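Local coordinates for protein putative oxidoreductase with NAD(P)-binding Rossmann-fold domain (Clostridium difficile, PDB 3UUW) that probably works as an NAD(P)-dependent oxidoreductase of the Gfo/Idh/MocA family, its substrate not established, at residues Leu164-Leu176 and Glu292-Ile304. Residues are numbered along the deposited sequence; the frame is centred on the assembly and turned at random. Where two conformers were deposited one is given.
Sequences LIDDYIHVIDTAL and ECIKAQRLLEKII
Leu300 is the main bump of this helix pair, a knob set into the hole formed by Leu164, Ile165, Ile169 and Ile172. Its two methyls divide the hollow. Leu300 CD1 lies 3.4 Å from the carbonyl O of Leu164 and 3.6 Å from Ile169 CA, reaching the backbone of helix 160-179 where its turn at 164-168 widens to the pi type. Leu300 CD2 lies against Ile172 CG1, and Tyr168 closes in from beside the hole, its ring edge bringing Tyr168 CD2 to 3.6 Å from Leu300 CD2; the phenol OH bonds to Thr214 and His203.

One turn earlier, Ala296 is a low bump pressed close to the other backbone, its CB 3.8 Å from Asp173 N. Its small methyl lets the chains approach to 5.0 Å between Ala296 CA and Asp173 CA, with Ile169 CG1 alongside. With CG1 beside the backbone N (chi1 -63°), CG2 of Ile172 is left facing Ala296 CB and Leu299 CD2.

At one end Ile165, in the conformer described, one of two, lays CD1 against Leu300 CB and crosses Ile304 at roughly a right angle; at the other, Leu176 rests on the aliphatic chain of Lys295, whose NZ is salt-bridged to Glu292. A water accepts from Ala296 N and donates to Asp173 OD1 (2.7 Å) and Glu292 O; Arg127 pairs with both acids.

The axes of segments 164-176 and 295-304 approach to 8.8 Å, their N-to-C directions 118° apart. Tyr168, Val171 and Ala175 touch strand 211-217, sandwiching helix 160-179 between the mixed sheet and helix 295-305, whose Gln297 and Arg298 touch Val103 of helix 103-116 and tie the pair to the Rossmann domain, consistent with the two-domain Gfo/Idh/MocA fold.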
ATOM      1  N   LEU A 164      12.108   5.402 -29.066  1.00 22.38           N
ATOM      2  CA  LEU A 164      11.736   6.729 -28.614  1.00 21.93           C
ATOM      3  C   LEU A 164      10.414   7.213 -29.250  1.00 22.67           C
ATOM      4  O   LEU A 164       9.514   7.625 -28.551  1.00 20.21           O
ATOM      5  CB  LEU A 164      12.856   7.727 -28.904  1.00 22.06           C
ATOM      6  CG  LEU A 164      14.149   7.587 -28.100  1.00 21.25           C
ATOM      7  CD1 LEU A 164      15.150   8.653 -28.543  1.00 24.74           C
ATOM      8  CD2 LEU A 164      13.904   7.653 -26.572  1.00 19.33           C
ATOM      9  N   ILE A 165      10.326   7.100 -30.573  0.50 23.57           N
ATOM     10  CA  ILE A 165       9.168   7.563 -31.325  0.50 24.41           C
ATOM     11  C   ILE A 165       7.912   6.737 -31.061  0.50 24.96           C
ATOM     12  O   ILE A 165       6.799   7.259 -31.105  0.50 25.20           O
ATOM     13  CB  ILE A 165       9.467   7.542 -32.847  0.50 25.57           C
ATOM     14  CG1 ILE A 165      10.608   8.504 -33.179  0.50 26.43           C
ATOM     15  CG2 ILE A 165       8.244   7.952 -33.626  0.50 26.51           C
ATOM     16  CD1 ILE A 165      10.264   9.950 -32.899  0.50 25.98           C
ATOM     17  N   ASP A 166       8.114   5.461 -30.755  1.00 26.13           N
ATOM     18  CA  ASP A 166       7.038   4.487 -30.564  1.00 27.54           C
ATOM     19  C   ASP A 166       6.485   4.461 -29.145  1.00 27.08           C
ATOM     20  O   ASP A 166       5.284   4.268 -28.954  1.00 27.93           O
ATOM     21  CB  ASP A 166       7.563   3.089 -30.906  1.00 30.54           C
ATOM     22  CG  ASP A 166       6.469   2.042 -30.957  1.00 35.73           C
ATOM     23  OD1 ASP A 166       5.434   2.278 -31.626  1.00 39.49           O
ATOM     24  OD2 ASP A 166       6.661   0.963 -30.351  1.00 41.46           O
ATOM     25  N   ASP A 167       7.355   4.641 -28.151  1.00 25.69           N
ATOM     26  CA  ASP A 167       6.935   4.505 -26.762  1.00 25.25           C
ATOM     27  C   ASP A 167       7.258   5.696 -25.870  1.00 21.69           C
ATOM     28  O   ASP A 167       6.391   6.162 -25.140  1.00 22.55           O
ATOM     29  CB  ASP A 167       7.507   3.236 -26.163  1.00 25.74           C
ATOM     30  CG  ASP A 167       6.721   2.757 -24.942  1.00 30.53           C
ATOM     31  OD1 ASP A 167       5.683   3.372 -24.592  1.00 38.67           O
ATOM     32  OD2 ASP A 167       7.144   1.759 -24.324  1.00 38.67           O
ATOM     33  N   TYR A 168       8.483   6.215 -25.926  1.00 19.67           N
ATOM     34  CA  TYR A 168       8.819   7.383 -25.110  1.00 16.64           C
ATOM     35  C   TYR A 168       7.946   8.578 -25.491  1.00 17.65           C
ATOM     36  O   TYR A 168       7.741   9.482 -24.681  1.00 18.12           O
ATOM     37  CB  TYR A 168      10.273   7.755 -25.271  1.00 17.66           C
ATOM     38  CG  TYR A 168      10.833   8.761 -24.286  1.00 15.16           C
ATOM     39  CD1 TYR A 168      10.700   8.589 -22.903  1.00 17.13           C
ATOM     40  CD2 TYR A 168      11.582   9.820 -24.730  1.00 15.64           C
ATOM     41  CE1 TYR A 168      11.271   9.504 -21.995  1.00 15.57           C
ATOM     42  CE2 TYR A 168      12.152  10.758 -23.826  1.00 15.22           C
ATOM     43  CZ  TYR A 168      12.010  10.576 -22.466  1.00 16.28           C
ATOM     44  OH  TYR A 168      12.604  11.483 -21.600  1.00 16.74           O
ATOM     45  N   ILE A 169       7.409   8.550 -26.705  1.00 18.22           N
ATOM     46  CA  ILE A 169       6.543   9.621 -27.188  1.00 18.01           C
ATOM     47  C   ILE A 169       5.342   9.797 -26.261  1.00 17.55           C
ATOM     48  O   ILE A 169       4.843  10.917 -26.101  1.00 17.53           O
ATOM     49  CB  ILE A 169       6.088   9.378 -28.660  1.00 18.66           C
ATOM     50  CG1 ILE A 169       5.495  10.653 -29.277  1.00 18.37           C
ATOM     51  CG2 ILE A 169       5.087   8.212 -28.741  1.00 22.06           C
ATOM     52  CD1 ILE A 169       5.262  10.516 -30.778  1.00 20.09           C
ATOM     53  N   HIS A 170       4.864   8.707 -25.664  1.00 17.99           N
ATOM     54  CA  HIS A 170       3.752   8.813 -24.718  1.00 18.36           C
ATOM     55  C   HIS A 170       4.112   9.624 -23.484  1.00 17.66           C
ATOM     56  O   HIS A 170       3.290  10.400 -22.994  1.00 17.97           O
ATOM     57  CB  HIS A 170       3.254   7.445 -24.262  1.00 18.98           C
ATOM     58  CG  HIS A 170       2.440   6.728 -25.284  1.00 21.51           C
ATOM     59  ND1 HIS A 170       1.254   7.227 -25.783  1.00 26.09           N
ATOM     60  CD2 HIS A 170       2.619   5.520 -25.869  1.00 26.64           C
ATOM     61  CE1 HIS A 170       0.750   6.365 -26.650  1.00 30.79           C
ATOM     62  NE2 HIS A 170       1.556   5.316 -26.713  1.00 28.31           N
ATOM     63  N   VAL A 171       5.332   9.441 -22.999  1.00 16.26           N
ATOM     64  CA  VAL A 171       5.832  10.174 -21.839  1.00 16.14           C
ATOM     65  C   VAL A 171       5.959  11.673 -22.167  1.00 15.40           C
ATOM     66  O   VAL A 171       5.467  12.550 -21.420  1.00 15.94           O
ATOM     67  CB  VAL A 171       7.169   9.556 -21.345  1.00 16.94           C
ATOM     68  CG1 VAL A 171       7.745  10.368 -20.184  1.00 17.85           C
ATOM     69  CG2 VAL A 171       6.963   8.101 -20.911  1.00 17.72           C
ATOM     70  N   ILE A 172       6.605  11.968 -23.291  1.00 15.27           N
ATOM     71  CA  ILE A 172       6.810  13.354 -23.753  1.00 15.89           C
ATOM     72  C   ILE A 172       5.472  14.015 -24.050  1.00 15.39           C
ATOM     73  O   ILE A 172       5.237  15.137 -23.628  1.00 14.98           O
ATOM     74  CB  ILE A 172       7.732  13.403 -24.968  1.00 16.45           C
ATOM     75  CG1 ILE A 172       9.123  12.886 -24.593  1.00 16.91           C
ATOM     76  CG2 ILE A 172       7.839  14.839 -25.570  1.00 17.41           C
ATOM     77  CD1 ILE A 172       9.766  13.579 -23.366  1.00 16.54           C
ATOM     78  N   ASP A 173       4.579  13.333 -24.760  1.00 15.89           N
ATOM     79  CA  ASP A 173       3.294  13.966 -25.047  1.00 15.48           C
ATOM     80  C   ASP A 173       2.509  14.285 -23.770  1.00 15.35           C
ATOM     81  O   ASP A 173       1.903  15.349 -23.652  1.00 15.72           O
ATOM     82  CB  ASP A 173       2.410  13.109 -25.947  1.00 15.43           C
ATOM     83  CG  ASP A 173       1.169  13.865 -26.391  1.00 18.26           C
ATOM     84  OD1 ASP A 173       1.306  14.749 -27.273  1.00 19.36           O
ATOM     85  OD2 ASP A 173       0.081  13.604 -25.831  1.00 18.46           O
ATOM     86  N   THR A 174       2.501  13.355 -22.826  1.00 15.57           N
ATOM     87  CA  THR A 174       1.783  13.588 -21.566  1.00 15.21           C
ATOM     88  C   THR A 174       2.400  14.786 -20.826  1.00 15.45           C
ATOM     89  O   THR A 174       1.686  15.636 -20.280  1.00 15.87           O
ATOM     90  CB  THR A 174       1.760  12.335 -20.713  1.00 16.10           C
ATOM     91  OG1 THR A 174       1.176  11.262 -21.458  1.00 15.51           O
ATOM     92  CG2 THR A 174       0.983  12.576 -19.418  1.00 16.09           C
ATOM     93  N   ALA A 175       3.730  14.863 -20.839  1.00 16.07           N
ATOM     94  CA  ALA A 175       4.453  15.974 -20.240  1.00 16.33           C
ATOM     95  C   ALA A 175       4.021  17.320 -20.836  1.00 17.60           C
ATOM     96  O   ALA A 175       3.744  18.261 -20.098  1.00 18.70           O
ATOM     97  CB  ALA A 175       5.963  15.780 -20.397  1.00 17.55           C
ATOM     98  N   LEU A 176       3.981  17.403 -22.162  1.00 18.83           N
ATOM     99  CA  LEU A 176       3.681  18.646 -22.830  1.00 19.15           C
ATOM    100  C   LEU A 176       2.214  19.033 -22.591  1.00 19.34           C
ATOM    101  O   LEU A 176       1.898  20.217 -22.445  1.00 20.70           O
ATOM    102  CB  LEU A 176       4.021  18.562 -24.324  1.00 20.50           C
ATOM    103  CG  LEU A 176       5.510  18.353 -24.682  1.00 22.73           C
ATOM    104  CD1 LEU A 176       5.661  18.296 -26.176  1.00 23.02           C
ATOM    105  CD2 LEU A 176       6.384  19.439 -24.096  1.00 22.62           C
ATOM    106  N   GLU A 292      -0.550  19.791 -32.379  1.00 18.25           N
ATOM    107  CA  GLU A 292      -0.737  18.868 -31.253  1.00 18.63           C
ATOM    108  C   GLU A 292      -0.438  17.416 -31.649  1.00 17.69           C
ATOM    109  O   GLU A 292       0.007  16.625 -30.820  1.00 20.74           O
ATOM    110  CB  GLU A 292      -2.149  18.982 -30.667  1.00 19.49           C
ATOM    111  CG  GLU A 292      -2.392  20.299 -29.965  1.00 21.20           C
ATOM    112  CD  GLU A 292      -1.491  20.475 -28.748  1.00 25.28           C
ATOM    113  OE1 GLU A 292      -1.227  19.478 -28.059  1.00 23.11           O
ATOM    114  OE2 GLU A 292      -1.046  21.615 -28.483  1.00 27.79           O
ATOM    115  N   CYS A 293      -0.650  17.072 -32.918  1.00 16.37           N
ATOM    116  CA  CYS A 293      -0.404  15.712 -33.403  1.00 16.64           C
ATOM    117  C   CYS A 293       1.080  15.360 -33.484  1.00 15.73           C
ATOM    118  O   CYS A 293       1.428  14.185 -33.497  1.00 18.72           O
ATOM    119  CB  CYS A 293      -0.985  15.514 -34.827  1.00 16.65           C
ATOM    120  SG  CYS A 293      -2.787  15.524 -34.907  1.00 24.67           S
ATOM    121  N   ILE A 294       1.941  16.382 -33.562  1.00 14.95           N
ATOM    122  CA  ILE A 294       3.349  16.172 -33.891  1.00 16.24           C
ATOM    123  C   ILE A 294       4.329  16.883 -32.974  1.00 16.00           C
ATOM    124  O   ILE A 294       5.519  16.731 -33.148  1.00 17.58           O
ATOM    125  CB  ILE A 294       3.632  16.611 -35.374  1.00 15.91           C
ATOM    126  CG1 ILE A 294       3.115  18.038 -35.648  1.00 16.48           C
ATOM    127  CG2 ILE A 294       2.978  15.635 -36.318  1.00 16.89           C
ATOM    128  CD1 ILE A 294       3.492  18.585 -37.056  1.00 17.49           C
ATOM    129  N   LYS A 295       3.841  17.624 -31.976  1.00 18.13           N
ATOM    130  CA  LYS A 295       4.770  18.405 -31.161  1.00 18.76           C
ATOM    131  C   LYS A 295       5.699  17.536 -30.313  1.00 18.33           C
ATOM    132  O   LYS A 295       6.870  17.865 -30.171  1.00 18.40           O
ATOM    133  CB  LYS A 295       4.064  19.459 -30.327  1.00 22.20           C
ATOM    134  CG  LYS A 295       3.167  19.026 -29.275  1.00 25.07           C
ATOM    135  CD  LYS A 295       2.796  20.330 -28.494  1.00 30.20           C
ATOM    136  CE  LYS A 295       1.924  20.103 -27.336  1.00 35.41           C
ATOM    137  NZ  LYS A 295       1.525  21.435 -26.763  1.00 35.90           N
ATOM    138  N   ALA A 296       5.179  16.442 -29.742  1.00 16.98           N
ATOM    139  CA  ALA A 296       6.028  15.520 -28.994  1.00 15.49           C
ATOM    140  C   ALA A 296       7.057  14.875 -29.949  1.00 16.99           C
ATOM    141  O   ALA A 296       8.258  14.755 -29.635  1.00 17.42           O
ATOM    142  CB  ALA A 296       5.189  14.443 -28.298  1.00 15.05           C
ATOM    143  N   GLN A 297       6.599  14.484 -31.134  1.00 16.19           N
ATOM    144  CA  GLN A 297       7.490  13.871 -32.114  1.00 16.70           C
ATOM    145  C   GLN A 297       8.606  14.821 -32.566  1.00 16.09           C
ATOM    146  O   GLN A 297       9.748  14.404 -32.737  1.00 18.31           O
ATOM    147  CB  GLN A 297       6.703  13.379 -33.314  1.00 16.56           C
ATOM    148  CG  GLN A 297       7.508  12.472 -34.232  1.00 17.43           C
ATOM    149  CD  GLN A 297       6.681  11.980 -35.398  1.00 17.98           C
ATOM    150  OE1 GLN A 297       5.503  12.334 -35.526  1.00 17.36           O
ATOM    151  NE2 GLN A 297       7.301  11.184 -36.267  1.00 17.98           N
ATOM    152  N   ARG A 298       8.256  16.091 -32.712  1.00 16.75           N
ATOM    153  CA  ARG A 298       9.207  17.123 -33.090  1.00 17.27           C
ATOM    154  C   ARG A 298      10.301  17.220 -32.032  1.00 18.38           C
ATOM    155  O   ARG A 298      11.482  17.294 -32.363  1.00 19.77           O
ATOM    156  CB  ARG A 298       8.484  18.464 -33.267  1.00 16.84           C
ATOM    157  CG  ARG A 298       9.312  19.532 -33.870  1.00 19.40           C
ATOM    158  CD  ARG A 298       8.577  20.885 -33.831  1.00 23.39           C
ATOM    159  NE  ARG A 298       7.348  20.877 -34.618  1.00 22.10           N
ATOM    160  CZ  ARG A 298       7.289  20.894 -35.953  1.00 23.08           C
ATOM    161  NH1 ARG A 298       8.395  20.922 -36.692  1.00 24.35           N
ATOM    162  NH2 ARG A 298       6.103  20.893 -36.554  1.00 24.30           N
ATOM    163  N   LEU A 299       9.923  17.171 -30.759  1.00 18.33           N
ATOM    164  CA  LEU A 299      10.899  17.249 -29.701  1.00 19.34           C
ATOM    165  C   LEU A 299      11.798  16.025 -29.747  1.00 18.55           C
ATOM    166  O   LEU A 299      13.018  16.130 -29.603  1.00 20.72           O
ATOM    167  CB  LEU A 299      10.201  17.384 -28.347  1.00 19.92           C
ATOM    168  CG  LEU A 299      11.074  17.524 -27.107  1.00 22.43           C
ATOM    169  CD1 LEU A 299      12.144  18.574 -27.336  1.00 25.72           C
ATOM    170  CD2 LEU A 299      10.189  17.885 -25.920  1.00 24.14           C
ATOM    171  N   LEU A 300      11.210  14.858 -29.990  1.00 18.40           N
ATOM    172  CA  LEU A 300      11.996  13.618 -30.094  1.00 18.62           C
ATOM    173  C   LEU A 300      12.963  13.596 -31.278  1.00 20.93           C
ATOM    174  O   LEU A 300      14.070  13.069 -31.161  1.00 21.30           O
ATOM    175  CB  LEU A 300      11.082  12.397 -30.130  1.00 19.07           C
ATOM    176  CG  LEU A 300      10.339  12.126 -28.817  1.00 22.12           C
ATOM    177  CD1 LEU A 300       9.331  11.005 -28.980  1.00 24.80           C
ATOM    178  CD2 LEU A 300      11.338  11.804 -27.714  1.00 24.17           C
ATOM    179  N   GLU A 301      12.561  14.174 -32.409  1.00 20.65           N
ATOM    180  CA  GLU A 301      13.455  14.268 -33.564  1.00 22.27           C
ATOM    181  C   GLU A 301      14.669  15.132 -33.231  1.00 23.82           C
ATOM    182  O   GLU A 301      15.788  14.825 -33.625  1.00 24.64           O
ATOM    183  CB  GLU A 301      12.707  14.792 -34.806  1.00 21.83           C
ATOM    184  CG  GLU A 301      11.819  13.747 -35.453  1.00 22.05           C
ATOM    185  CD  GLU A 301      11.368  14.106 -36.893  1.00 26.34           C
ATOM    186  OE1 GLU A 301      11.726  15.183 -37.425  1.00 27.33           O
ATOM    187  OE2 GLU A 301      10.669  13.278 -37.501  1.00 24.86           O
ATOM    188  N   LYS A 302      14.450  16.199 -32.478  1.00 24.33           N
ATOM    189  CA  LYS A 302      15.546  17.060 -32.031  1.00 26.70           C
ATOM    190  C   LYS A 302      16.514  16.263 -31.137  1.00 27.28           C
ATOM    191  O   LYS A 302      17.737  16.331 -31.296  1.00 28.76           O
ATOM    192  CB  LYS A 302      14.934  18.275 -31.351  1.00 27.75           C
ATOM    193  CG  LYS A 302      15.857  19.392 -30.881  1.00 34.21           C
ATOM    194  CD  LYS A 302      15.104  20.735 -31.010  1.00 38.72           C
ATOM    195  CE  LYS A 302      15.269  21.627 -29.812  1.00 41.72           C
ATOM    196  NZ  LYS A 302      14.341  21.168 -28.732  1.00 43.48           N
ATOM    197  N   ILE A 303      15.959  15.466 -30.227  1.00 25.71           N
ATOM    198  CA  ILE A 303      16.759  14.618 -29.366  1.00 26.10           C
ATOM    199  C   ILE A 303      17.539  13.577 -30.189  1.00 26.30           C
ATOM    200  O   ILE A 303      18.761  13.401 -30.014  1.00 26.67           O
ATOM    201  CB  ILE A 303      15.852  13.913 -28.343  1.00 25.26           C
ATOM    202  CG1 ILE A 303      15.275  14.928 -27.365  1.00 24.41           C
ATOM    203  CG2 ILE A 303      16.602  12.845 -27.606  1.00 26.93           C
ATOM    204  CD1 ILE A 303      14.095  14.388 -26.592  1.00 23.56           C
ATOM    205  N   ILE A 304      16.839  12.887 -31.082  1.00 25.97           N
ATOM    206  CA  ILE A 304      17.459  11.886 -31.945  1.00 27.38           C
ATOM    207  C   ILE A 304      18.591  12.497 -32.803  1.00 28.92           C
ATOM    208  O   ILE A 304      19.681  11.917 -32.922  1.00 29.25           O
ATOM    209  CB  ILE A 304      16.412  11.203 -32.841  1.00 27.27           C
ATOM    210  CG1 ILE A 304      15.492  10.316 -31.984  1.00 25.93           C
ATOM    211  CG2 ILE A 304      17.104  10.361 -33.928  1.00 28.84           C
ATOM    212  CD1 ILE A 304      14.179   9.938 -32.651  1.00 27.27           C
TER
HETATM  213  O   HOH W   1       2.304  15.533 -29.685  1.00 18.82           O